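Local structure of putative flagellar hook-associated protein (Vibrio parahaemolyticus, 3PWX) at residues A24-N29 with V130-T135; S39-L44 with T195-R200; L51-D56 with K79-S84; G61-G64 with D70-G73; S87-Q92 with F98-T103. The protein is probably a structural component of the bacterial flagellum, joining the hook to the filament as hook-associated proteins of the flagellin family do. One frame throughout, in Å; residues are numbered along the deposited sequence.

Contact 1 (A24-N29 with V130-T135); sequences AQYQSN and VAKGVT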
# COMPACT_ATOMS: atom_id res chain seq x y z
N ALA A 24 7.87 -1.01 16.79
CA ALA A 24 7.96 0.41 17.18
C ALA A 24 8.29 1.21 15.94
O ALA A 24 7.82 2.32 15.81
CB ALA A 24 8.99 0.64 18.27
N GLN A 25 9.02 0.63 15.01
CA GLN A 25 9.29 1.35 13.79
C GLN A 25 8.05 1.48 12.91
O GLN A 25 7.74 2.58 12.40
CB GLN A 25 10.46 0.76 13.02
CG GLN A 25 11.06 1.82 12.12
CD GLN A 25 11.97 1.23 10.99
OE1 GLN A 25 11.80 1.58 9.79
NE2 GLN A 25 12.93 0.35 11.37
N TYR A 26 7.31 0.39 12.72
CA TYR A 26 6.07 0.49 11.94
C TYR A 26 5.13 1.49 12.56
O TYR A 26 4.51 2.26 11.85
CB TYR A 26 5.37 -0.83 11.81
CG TYR A 26 6.12 -1.84 10.99
CD1 TYR A 26 6.61 -1.53 9.72
CD2 TYR A 26 6.31 -3.14 11.46
CE1 TYR A 26 7.33 -2.52 8.92
CE2 TYR A 26 7.01 -4.10 10.68
CZ TYR A 26 7.52 -3.78 9.42
OH TYR A 26 8.16 -4.74 8.66
N GLN A 27 4.99 1.52 13.87
CA GLN A 27 4.01 2.39 14.46
C GLN A 27 4.46 3.83 14.35
O GLN A 27 3.62 4.77 14.34
CB GLN A 27 3.71 2.02 15.90
CG GLN A 27 3.15 0.64 16.05
CD GLN A 27 2.52 0.46 17.41
OE1 GLN A 27 3.21 0.11 18.35
NE2 GLN A 27 1.19 0.72 17.51
N SER A 28 5.77 4.01 14.23
CA SER A 28 6.32 5.33 13.94
C SER A 28 6.08 5.76 12.50
O SER A 28 5.93 6.94 12.25
CB SER A 28 7.80 5.41 14.27
OG SER A 28 8.32 6.61 13.74
N ASN A 29 6.05 4.81 11.56
CA ASN A 29 5.74 5.11 10.17
C ASN A 29 4.29 5.52 10.06
O ASN A 29 3.95 6.49 9.37
CB ASN A 29 5.99 3.89 9.29
CG ASN A 29 7.47 3.61 9.07
OD1 ASN A 29 8.34 4.38 9.52
ND2 ASN A 29 7.77 2.50 8.37
N VAL A 130 3.90 0.01 6.38
CA VAL A 130 3.23 0.24 7.61
C VAL A 130 3.09 -1.05 8.41
O VAL A 130 2.56 -1.01 9.52
CB VAL A 130 1.84 0.94 7.37
CG1 VAL A 130 2.03 2.31 6.66
CG2 VAL A 130 0.86 0.06 6.59
N ALA A 131 3.49 -2.19 7.82
CA ALA A 131 3.66 -3.47 8.49
C ALA A 131 4.40 -4.36 7.50
O ALA A 131 4.42 -4.05 6.31
CB ALA A 131 2.33 -4.13 8.91
N LYS A 132 4.98 -5.47 7.98
CA LYS A 132 5.77 -6.32 7.14
C LYS A 132 5.04 -6.62 5.86
O LYS A 132 4.00 -7.26 5.88
CB LYS A 132 6.09 -7.63 7.85
CG LYS A 132 7.20 -8.46 7.11
CD LYS A 132 8.41 -7.55 6.73
CE LYS A 132 9.74 -8.34 6.52
NZ LYS A 132 10.07 -8.41 5.05
N GLY A 133 5.61 -6.19 4.74
CA GLY A 133 5.01 -6.41 3.43
C GLY A 133 3.68 -5.69 3.09
O GLY A 133 2.95 -6.14 2.19
N VAL A 134 3.39 -4.58 3.78
CA VAL A 134 2.19 -3.84 3.55
C VAL A 134 2.51 -2.36 3.34
O VAL A 134 3.08 -1.72 4.22
CB VAL A 134 1.21 -3.97 4.76
CG1 VAL A 134 -0.13 -3.19 4.49
CG2 VAL A 134 1.00 -5.47 5.16
N THR A 135 2.10 -1.79 2.21
CA THR A 135 2.32 -0.37 2.00
C THR A 135 1.02 0.39 1.90
O THR A 135 -0.01 -0.13 1.45
CB THR A 135 3.10 -0.08 0.73
OG1 THR A 135 2.24 -0.35 -0.38
CG2 THR A 135 4.37 -0.93 0.65
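The carbonyl oxygen of V130 accepts a hydrogen bond from NE2 of H211 on helix 172-223 and at the same time rests 3.6 Å from CB of Y26. From there the tyrosine reaches over the backbone of the 127-131/134-137 hairpin. Its chi1 of -67° sets CG opposite the carbonyl carbon and turns the ring outward from helix 7-61, with a face laid on A131. CA of A131 sits 3.6 Å from the centroid of the Y26 ring and only 7° off the normal, which makes this a centred CH-pi contact. The amide of A131 lies over the same face, its N 3.7 Å from CD1 of Y26. Beyond the ring, Y26 OH comes to 3.2 Å from K132 CA and 3.4 Å from K132 CD; N of K132 is also close, but the angle is too poor for a bond. The lysine chain bends away after this touch. Following on from A131, a type II turn to V134 is closed by V134 N to A131 O (2.8 Å), with G133 at its positive-phi corner. N29 adds a tie from its ND2 to T129 O, and the ring of H211 meets that of Y26 nearly parallel. V134 and T135 extend the hairpin into an antiparallel ladder with a strand of the second subunit. Aromatic dispersion and C-H polarity therefore carry the direct contact, while the directional polar bonds of V130 and N29 go to partners outside the two segments, so the hairpin is fixed on two helices just where it enters the dimer interface.

Contact 2 (S39-L44 with T195-R200); sequences SQETHL and TEIGGR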
# COMPACT_ATOMS: atom_id res chain seq x y z
N SER A 39 -2.15 16.86 7.27
CA SER A 39 -1.62 18.02 6.56
C SER A 39 -2.21 18.27 5.16
O SER A 39 -2.49 19.42 4.81
CB SER A 39 -0.10 18.01 6.57
OG SER A 39 0.32 19.27 6.07
N GLN A 40 -2.40 17.23 4.35
CA GLN A 40 -3.09 17.37 3.04
C GLN A 40 -4.57 17.74 3.14
O GLN A 40 -5.10 18.41 2.26
CB GLN A 40 -3.03 16.08 2.28
CG GLN A 40 -1.66 15.74 1.76
CD GLN A 40 -1.54 14.29 1.32
OE1 GLN A 40 -0.54 13.63 1.61
NE2 GLN A 40 -2.57 13.76 0.64
N GLU A 41 -5.20 17.26 4.19
CA GLU A 41 -6.60 17.47 4.45
C GLU A 41 -6.85 18.92 4.75
O GLU A 41 -7.85 19.49 4.29
CB GLU A 41 -7.02 16.67 5.68
CG GLU A 41 -7.86 15.41 5.46
CD GLU A 41 -7.92 14.46 6.72
OE1 GLU A 41 -6.86 14.07 7.31
OE2 GLU A 41 -9.04 14.08 7.11
N THR A 42 -5.96 19.55 5.51
CA THR A 42 -6.08 20.99 5.79
C THR A 42 -6.08 21.74 4.48
O THR A 42 -6.93 22.59 4.26
CB THR A 42 -4.88 21.48 6.63
OG1 THR A 42 -4.96 20.94 7.96
CG2 THR A 42 -4.81 23.02 6.68
N HIS A 43 -5.14 21.43 3.59
CA HIS A 43 -5.05 22.18 2.32
C HIS A 43 -6.26 21.89 1.46
O HIS A 43 -6.81 22.85 0.83
CB HIS A 43 -3.75 21.96 1.52
CG HIS A 43 -2.52 22.41 2.26
ND1 HIS A 43 -2.25 23.74 2.52
CD2 HIS A 43 -1.53 21.69 2.84
CE1 HIS A 43 -1.12 23.83 3.20
NE2 HIS A 43 -0.66 22.60 3.40
N LEU A 44 -6.72 20.63 1.47
CA LEU A 44 -7.91 20.35 0.71
C LEU A 44 -9.14 21.02 1.29
O LEU A 44 -9.92 21.58 0.53
CB LEU A 44 -8.13 18.91 0.43
CG LEU A 44 -7.05 18.29 -0.47
CD1 LEU A 44 -7.24 16.78 -0.49
CD2 LEU A 44 -7.05 18.91 -1.89
N THR A 195 -12.54 12.20 1.51
CA THR A 195 -13.17 10.94 1.91
C THR A 195 -12.14 9.82 1.77
O THR A 195 -12.03 8.95 2.63
CB THR A 195 -14.37 10.65 1.04
OG1 THR A 195 -15.40 11.60 1.33
CG2 THR A 195 -14.91 9.30 1.34
N GLU A 196 -11.33 9.86 0.70
CA GLU A 196 -10.35 8.83 0.52
C GLU A 196 -9.29 8.95 1.61
O GLU A 196 -8.93 7.97 2.21
CB GLU A 196 -9.75 8.86 -0.87
CG GLU A 196 -9.09 7.57 -1.23
CD GLU A 196 -8.12 7.66 -2.41
OE1 GLU A 196 -8.43 8.37 -3.39
OE2 GLU A 196 -7.06 6.96 -2.34
N ILE A 197 -8.84 10.14 1.93
CA ILE A 197 -7.94 10.25 3.06
C ILE A 197 -8.51 9.74 4.39
O ILE A 197 -7.80 9.10 5.18
CB ILE A 197 -7.46 11.66 3.23
CG1 ILE A 197 -6.31 11.96 2.28
CG2 ILE A 197 -7.05 11.92 4.68
CD1 ILE A 197 -6.26 13.40 1.76
N GLY A 198 -9.77 10.03 4.67
CA GLY A 198 -10.37 9.47 5.90
C GLY A 198 -10.37 7.95 5.94
O GLY A 198 -10.16 7.41 6.96
N GLY A 199 -10.63 7.27 4.83
CA GLY A 199 -10.50 5.82 4.72
C GLY A 199 -9.05 5.38 4.96
O GLY A 199 -8.81 4.35 5.61
N ARG A 200 -8.07 6.12 4.44
CA ARG A 200 -6.67 5.82 4.79
C ARG A 200 -6.41 5.86 6.30
O ARG A 200 -5.98 4.87 6.89
CB ARG A 200 -5.70 6.69 4.02
CG ARG A 200 -5.50 6.13 2.58
CD ARG A 200 -4.60 7.07 1.78
NE ARG A 200 -4.75 6.90 0.35
CZ ARG A 200 -4.17 7.70 -0.53
NH1 ARG A 200 -3.40 8.71 -0.12
NH2 ARG A 200 -4.36 7.49 -1.84
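The carboxylate of E41 has CG2 of I197 over one face: the methyl lies almost straight above CD, 3.4 Å away, and equally 3.4 Å from OE1. That OE1 is engaged elsewhere, accepting a hydrogen bond from NE2 of H201, one turn further along helix 172-223. The two side chains run past each other in opposite directions, and the extended glutamate, whose chi1 of -106° falls between staggered positions, carries its end toward the other helix. I197 supplies the rest of the contact through its other branch. With CG1 beside the backbone N and CG2 opposite it, the residue spreads two arms: CG2 serves E41, while CD1 meets CD1 of L44 at 4.2 Å and also rests against the side chain of Q40. M140 packs on both Q40 and I197, and L44 continues onto A193 and M194. Within helix 172-223, NH2 of R200 forms a salt bridge to OE2 of E196 (2.8 Å), weak as a hydrogen bond, while NH1 goes to N139 O. The segment axes approach to 10.5 Å and run at 162°, nearly antiparallel, with E41 and I197 nearest in backbone terms. One isoleucine set among a leucine, a carboxylate face and the end of a glutamine is consistent with the long antiparallel helix pair of a flagellin-family helical core; residues 39-43 fall in a predicted coiled coil.

Contact 3 (L51-D56 with K79-S84); sequences LKSMRD and KSYRDS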
# COMPACT_ATOMS: atom_id res chain seq x y z
N LEU A 51 -13.64 27.00 -3.04
CA LEU A 51 -14.48 26.67 -4.20
C LEU A 51 -15.92 27.13 -3.95
O LEU A 51 -16.62 27.56 -4.86
CB LEU A 51 -14.44 25.19 -4.53
CG LEU A 51 -13.15 24.82 -5.22
CD1 LEU A 51 -13.03 23.24 -5.23
CD2 LEU A 51 -13.08 25.39 -6.60
N LYS A 52 -16.31 27.02 -2.68
CA LYS A 52 -17.60 27.42 -2.16
C LYS A 52 -17.82 28.96 -2.36
O LYS A 52 -18.78 29.37 -3.00
CB LYS A 52 -17.62 26.99 -0.70
CG LYS A 52 -18.85 27.15 0.03
CD LYS A 52 -19.96 26.31 -0.55
CE LYS A 52 -21.31 27.06 -0.41
NZ LYS A 52 -21.44 27.90 0.83
N SER A 53 -16.90 29.78 -1.87
CA SER A 53 -17.02 31.22 -2.04
C SER A 53 -17.01 31.62 -3.51
O SER A 53 -17.75 32.53 -3.93
CB SER A 53 -15.91 31.96 -1.30
OG SER A 53 -15.72 31.36 -0.03
N MSE A 54 -16.19 30.95 -4.30
CA MSE A 54 -16.15 31.29 -5.70
C MSE A 54 -17.53 30.95 -6.29
O MSE A 54 -18.08 31.74 -7.03
CB MSE A 54 -15.03 30.55 -6.34
CG MSE A 54 -14.91 30.62 -7.81
SE MSE A 54 -13.22 29.68 -8.27
CE MSE A 54 -11.99 30.92 -7.38
N ARG A 55 -18.13 29.82 -5.91
CA ARG A 55 -19.43 29.49 -6.48
C ARG A 55 -20.57 30.48 -6.08
O ARG A 55 -21.47 30.76 -6.87
CB ARG A 55 -19.77 28.10 -6.10
CG ARG A 55 -20.73 27.42 -6.98
CD ARG A 55 -21.16 26.24 -6.16
NE ARG A 55 -22.07 25.31 -6.82
CZ ARG A 55 -23.34 25.10 -6.47
NH1 ARG A 55 -23.91 25.78 -5.46
NH2 ARG A 55 -24.04 24.18 -7.15
N ASP A 56 -20.52 31.02 -4.86
CA ASP A 56 -21.51 31.93 -4.36
C ASP A 56 -21.50 33.27 -5.11
O ASP A 56 -22.56 33.92 -5.29
CB ASP A 56 -21.25 32.18 -2.89
CG ASP A 56 -21.66 31.02 -2.00
OD1 ASP A 56 -22.33 30.04 -2.43
OD2 ASP A 56 -21.27 31.09 -0.83
N LYS A 79 -10.68 36.49 -8.24
CA LYS A 79 -9.24 36.38 -8.32
C LYS A 79 -8.58 36.01 -7.00
O LYS A 79 -7.58 35.35 -7.02
CB LYS A 79 -8.60 37.64 -8.89
CG LYS A 79 -8.68 37.81 -10.42
CD LYS A 79 -8.13 39.20 -10.83
CE LYS A 79 -8.35 39.52 -12.31
NZ LYS A 79 -7.94 40.94 -12.70
N SER A 80 -9.15 36.40 -5.86
CA SER A 80 -8.63 36.01 -4.55
C SER A 80 -8.70 34.55 -4.24
O SER A 80 -7.69 33.98 -3.81
CB SER A 80 -9.37 36.68 -3.41
OG SER A 80 -8.48 37.59 -2.84
N TYR A 81 -9.88 33.98 -4.44
CA TYR A 81 -10.13 32.55 -4.22
C TYR A 81 -9.39 31.70 -5.26
O TYR A 81 -8.84 30.67 -4.93
CB TYR A 81 -11.64 32.27 -4.15
CG TYR A 81 -12.32 33.00 -2.98
CD1 TYR A 81 -11.95 32.70 -1.67
CD2 TYR A 81 -13.27 34.00 -3.18
CE1 TYR A 81 -12.52 33.33 -0.58
CE2 TYR A 81 -13.86 34.66 -2.07
CZ TYR A 81 -13.47 34.29 -0.77
OH TYR A 81 -13.95 34.84 0.37
N ARG A 82 -9.32 32.21 -6.48
CA ARG A 82 -8.50 31.66 -7.51
C ARG A 82 -7.05 31.54 -7.05
O ARG A 82 -6.47 30.45 -7.15
CB ARG A 82 -8.60 32.44 -8.80
CG ARG A 82 -7.80 31.84 -9.95
CD ARG A 82 -7.54 32.89 -11.02
NE ARG A 82 -6.56 33.87 -10.54
CZ ARG A 82 -6.24 35.00 -11.19
NH1 ARG A 82 -5.37 35.85 -10.67
NH2 ARG A 82 -6.83 35.29 -12.34
N ASP A 83 -6.49 32.59 -6.47
CA ASP A 83 -5.06 32.55 -6.14
C ASP A 83 -4.83 31.65 -4.96
O ASP A 83 -3.94 30.81 -4.99
CB ASP A 83 -4.52 33.94 -5.82
CG ASP A 83 -4.50 34.85 -7.04
OD1 ASP A 83 -4.72 34.39 -8.19
OD2 ASP A 83 -4.26 36.06 -6.82
N SER A 84 -5.66 31.82 -3.95
CA SER A 84 -5.69 30.98 -2.77
C SER A 84 -5.79 29.44 -3.07
O SER A 84 -5.23 28.60 -2.35
CB SER A 84 -6.83 31.49 -1.88
OG SER A 84 -7.29 30.52 -0.97
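In the helical hairpin made by helices 7-61 and 71-89, S53 and M54 of the outgoing helix pack against Y81 and R82 of the returning one. The short segment axes approach to 9.2 Å at 157°, with M54 and Y81 nearest by CA. CB of S53 lies over a face of the Y81 ring, 3.5 Å from its centroid and 16° off the normal. It is displaced toward the phenol end, since CZ of Y81 is its nearest atom at 3.4 Å. The ring is brought there by a chi1 of -62°, which places CG beside the backbone N of Y81. OG of S53 is turned to its own helix, bonding to the carbonyl of E49, so the serine presents its methylene to the aromatic surface. M54, a selenomethionine, stretches out and then bends at its last torsion; its CE comes to 3.5 Å from CB of Y81 and 4.0 Å from CB of R82. I158 and I183 close around the same side chain from two further helices. Past its aliphatic stem, R82 points NE and NH1 in plane at one oxygen, OD1 of D83, each at 3.0 Å, while NH2 bridges to D159. Methylene-on-ring and selenomethionine packing at this near-antiparallel angle is that of a helical hairpin within a multi-helix bundle, with R82 linking it to helix 154-166, here inside the N-terminal helical region of the flagellin family.

Contact 4 (G61-G64 with D70-G73); sequences GANG and DRSG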
# COMPACT_ATOMS: atom_id res chain seq x y z
N GLY A 61 -23.51 37.08 -9.01
CA GLY A 61 -23.04 37.75 -10.24
C GLY A 61 -23.59 37.38 -11.61
O GLY A 61 -23.52 38.19 -12.54
N ALA A 62 -24.11 36.16 -11.77
CA ALA A 62 -24.94 35.81 -12.92
C ALA A 62 -26.19 36.72 -12.91
O ALA A 62 -27.24 36.39 -12.35
CB ALA A 62 -25.33 34.32 -12.88
N ASN A 63 -26.03 37.89 -13.51
CA ASN A 63 -27.03 38.96 -13.40
C ASN A 63 -27.96 39.03 -14.61
O ASN A 63 -27.50 39.22 -15.75
CB ASN A 63 -26.34 40.32 -13.21
CG ASN A 63 -26.22 40.74 -11.75
OD1 ASN A 63 -27.16 41.28 -11.17
ND2 ASN A 63 -25.04 40.51 -11.16
N GLY A 64 -29.26 38.86 -14.36
CA GLY A 64 -30.27 39.25 -15.34
C GLY A 64 -30.23 40.76 -15.48
O GLY A 64 -30.49 41.30 -16.55
N ASP A 70 -20.48 47.51 -10.65
CA ASP A 70 -20.48 46.81 -9.36
C ASP A 70 -19.72 45.48 -9.44
O ASP A 70 -19.06 45.07 -8.48
CB ASP A 70 -21.91 46.58 -8.87
CG ASP A 70 -21.98 46.32 -7.38
OD1 ASP A 70 -22.74 47.04 -6.71
OD2 ASP A 70 -21.29 45.40 -6.87
N ARG A 71 -19.82 44.81 -10.59
CA ARG A 71 -19.08 43.57 -10.83
C ARG A 71 -17.57 43.73 -10.82
O ARG A 71 -16.87 42.76 -11.04
CB ARG A 71 -19.49 42.92 -12.15
CG ARG A 71 -20.87 42.29 -12.13
CD ARG A 71 -20.95 41.15 -13.13
NE ARG A 71 -22.28 40.95 -13.73
CZ ARG A 71 -22.65 41.45 -14.91
NH1 ARG A 71 -23.87 41.19 -15.37
NH2 ARG A 71 -21.81 42.18 -15.65
N SER A 72 -17.07 44.92 -10.56
CA SER A 72 -15.62 45.10 -10.50
C SER A 72 -15.07 44.63 -9.14
O SER A 72 -13.89 44.34 -9.02
CB SER A 72 -15.23 46.55 -10.85
OG SER A 72 -14.20 47.06 -10.00
N GLY A 73 -15.93 44.55 -8.14
CA GLY A 73 -15.51 44.12 -6.81
C GLY A 73 -15.60 42.61 -6.70
O GLY A 73 -14.82 41.98 -5.98
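R71 and N63 pass each other head to stem, pointing opposite ways, their guanidinium and amide planes 60° apart, so neither stacks on the other; instead both turn an N-H to the oxygen of G61. NE of R71 donates to G61 O at 3.3 Å, with a bend to 143° at the hydrogen, and it approaches within the carbonyl plane. ND2 of N63 reaches the same oxygen at 3.1 Å, but from above that plane, where the C=O...N angle is only 97°. The two donors therefore meet the acceptor from distinct directions, and ND2 of N63 remains 3.8 Å from NE of R71. At the guanidinium edge, CB of N63 touches NH1 of R71 at 3.4 Å, adding contact between the two side chains without a further bond. R71 bends at chi3, and chi4 turns its guanidinium out of the line of the chain, which carries the head from the first turn of helix 71-89 back across the connection. G61 closes helix 7-61; A62 is the first residue to leave helical angles and is the centre of an inverse gamma turn that brings N63 round beside the oxygen. F172 packs on R71 and V176 on A62, both from helix 172-223. The doubly bound carbonyl, at the C-terminal end of a helix whose dipole would be expected to attract a guanidinium, thus ties the end of one hairpin helix to the start of the next.

Contact 5 (S87-Q92 with F98-T103); sequences SSFNAQ and FLFSGT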
# COMPACT_ATOMS: atom_id res chain seq x y z
N SER A 87 -2.37 28.51 -4.39
CA SER A 87 -1.48 28.35 -3.22
C SER A 87 -1.60 27.05 -2.45
O SER A 87 -0.60 26.56 -1.89
CB SER A 87 -1.76 29.44 -2.20
OG SER A 87 -0.91 30.51 -2.49
N SER A 88 -2.84 26.57 -2.30
CA SER A 88 -3.07 25.35 -1.58
C SER A 88 -2.53 24.20 -2.39
O SER A 88 -1.88 23.34 -1.85
CB SER A 88 -4.54 25.19 -1.25
OG SER A 88 -4.98 26.30 -0.45
N PHE A 89 -2.71 24.18 -3.70
CA PHE A 89 -2.20 23.01 -4.44
C PHE A 89 -0.68 23.00 -4.60
O PHE A 89 -0.12 21.99 -5.02
CB PHE A 89 -2.82 22.88 -5.82
CG PHE A 89 -4.12 22.22 -5.81
CD1 PHE A 89 -4.20 20.87 -5.53
CD2 PHE A 89 -5.27 22.95 -6.07
CE1 PHE A 89 -5.43 20.23 -5.50
CE2 PHE A 89 -6.51 22.32 -6.05
CZ PHE A 89 -6.60 20.96 -5.78
N ASN A 90 -0.04 24.12 -4.25
CA ASN A 90 1.40 24.36 -4.33
C ASN A 90 2.02 24.40 -2.94
O ASN A 90 3.16 24.81 -2.77
CB ASN A 90 1.68 25.67 -5.06
CG ASN A 90 1.69 25.50 -6.58
OD1 ASN A 90 1.74 24.37 -7.11
ND2 ASN A 90 1.64 26.61 -7.28
N ALA A 91 1.26 23.93 -1.95
CA ALA A 91 1.74 23.77 -0.59
C ALA A 91 3.02 22.95 -0.57
O ALA A 91 3.19 22.04 -1.38
CB ALA A 91 0.67 23.06 0.24
N GLN A 92 3.89 23.30 0.37
CA GLN A 92 5.14 22.63 0.57
C GLN A 92 5.17 22.19 2.01
O GLN A 92 4.48 22.79 2.86
CB GLN A 92 6.33 23.57 0.31
CG GLN A 92 6.44 24.02 -1.12
CD GLN A 92 7.42 25.17 -1.28
OE1 GLN A 92 7.03 26.32 -1.15
NE2 GLN A 92 8.68 24.87 -1.55
N PHE A 98 7.08 19.82 -2.53
CA PHE A 98 5.70 20.07 -2.96
C PHE A 98 4.76 18.91 -2.66
O PHE A 98 4.84 17.86 -3.23
CB PHE A 98 5.61 20.52 -4.42
CG PHE A 98 6.19 21.87 -4.65
CD1 PHE A 98 5.44 23.02 -4.38
CD2 PHE A 98 7.51 22.01 -5.06
CE1 PHE A 98 6.01 24.31 -4.57
CE2 PHE A 98 8.06 23.27 -5.25
CZ PHE A 98 7.32 24.42 -5.01
N LEU A 99 3.84 19.13 -1.74
CA LEU A 99 2.91 18.12 -1.28
C LEU A 99 2.11 17.44 -2.39
O LEU A 99 1.72 16.30 -2.29
CB LEU A 99 1.96 18.85 -0.31
CG LEU A 99 2.13 18.60 1.21
CD1 LEU A 99 3.60 18.38 1.69
CD2 LEU A 99 1.38 19.71 2.05
N PHE A 100 1.83 18.16 -3.46
CA PHE A 100 0.74 17.72 -4.35
C PHE A 100 1.19 17.51 -5.75
O PHE A 100 0.31 17.41 -6.65
CB PHE A 100 -0.46 18.70 -4.40
CG PHE A 100 -1.27 18.71 -3.18
CD1 PHE A 100 -1.37 19.85 -2.42
CD2 PHE A 100 -1.95 17.54 -2.74
CE1 PHE A 100 -2.14 19.86 -1.27
CE2 PHE A 100 -2.67 17.55 -1.59
CZ PHE A 100 -2.77 18.73 -0.86
N SER A 101 2.51 17.44 -5.92
CA SER A 101 3.13 17.25 -7.21
C SER A 101 3.41 15.81 -7.68
O SER A 101 4.12 15.59 -8.70
CB SER A 101 4.43 18.08 -7.23
OG SER A 101 4.10 19.48 -7.39
N GLY A 102 2.88 14.81 -7.00
CA GLY A 102 3.20 13.48 -7.43
C GLY A 102 4.68 13.22 -7.13
O GLY A 102 5.15 13.55 -6.06
N THR A 103 5.45 12.62 -8.03
CA THR A 103 6.87 12.35 -7.70
C THR A 103 7.82 13.48 -8.08
O THR A 103 9.03 13.36 -7.88
CB THR A 103 7.41 11.11 -8.33
OG1 THR A 103 7.02 11.09 -9.71
CG2 THR A 103 6.92 9.88 -7.58
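Q92 and F98 bring their backbones together in a single beta bridge, CA to CA 4.4 Å, which closes a short loop between the end of helix 71-89 and the following chain. The adjacent hydrogen bond runs from N of L99 to O of A91 (3.0 Å), and the same oxygen also faces CA of F98. From F98 to S101 the chain folds into a type I turn, so three consecutive side chains, F98, L99 and F100, meet the first segment in different places. The loop carries H97, a magnesium-binding residue, although this chain has no metal on it. On the outer side, Q92 and F98 lie alongside and point the same way, amide and ring planes only 7° apart and stacked. CG of Q92 is 3.8 Å from the F98 centroid, over the face and toward its rim; NE2 of Q92 is tied back to G96 O. The F98 ring edge meets O of N90, 3.3 Å from CD1. L99 turns inward, its CD2 3.9 Å from CB of A91, and H43 of helix 7-61 covers both. Deeper in, F89 points its edge at the face of F100, centroids 5.8 Å apart and planes at 68°, in a T-shaped pair. A142 and I145 back F89. The chi1 of F100, -72°, sets its ring so that carbonyls line the edge: F89 O is close by, and S88 O lies 3.5 Å from CE1 of F100.

Overall arrangement
Helix 7-61 is the common thread: contacts 1, 2 and 3 lie along it, and contact 4 sits where it ends, about 54 Å from contact 1 between centres. Contact 2 is buried near the middle of the chain, centred on one isoleucine that meets a leucine and two polar side chains. Contact 3 is partly buried and contact 4 buried at the far tip; both join helix 7-61 to helix 71-89, the first by aromatic and selenomethionine packing, the second by an arginine bond to a carbonyl that N63 also grips. Contact 5, at the other end of helix 71-89, touches contact 2 through H43. Contacts 1, 3 and 5 all use ring faces, but contact 1 alone adjoins the strand pairing between subunits.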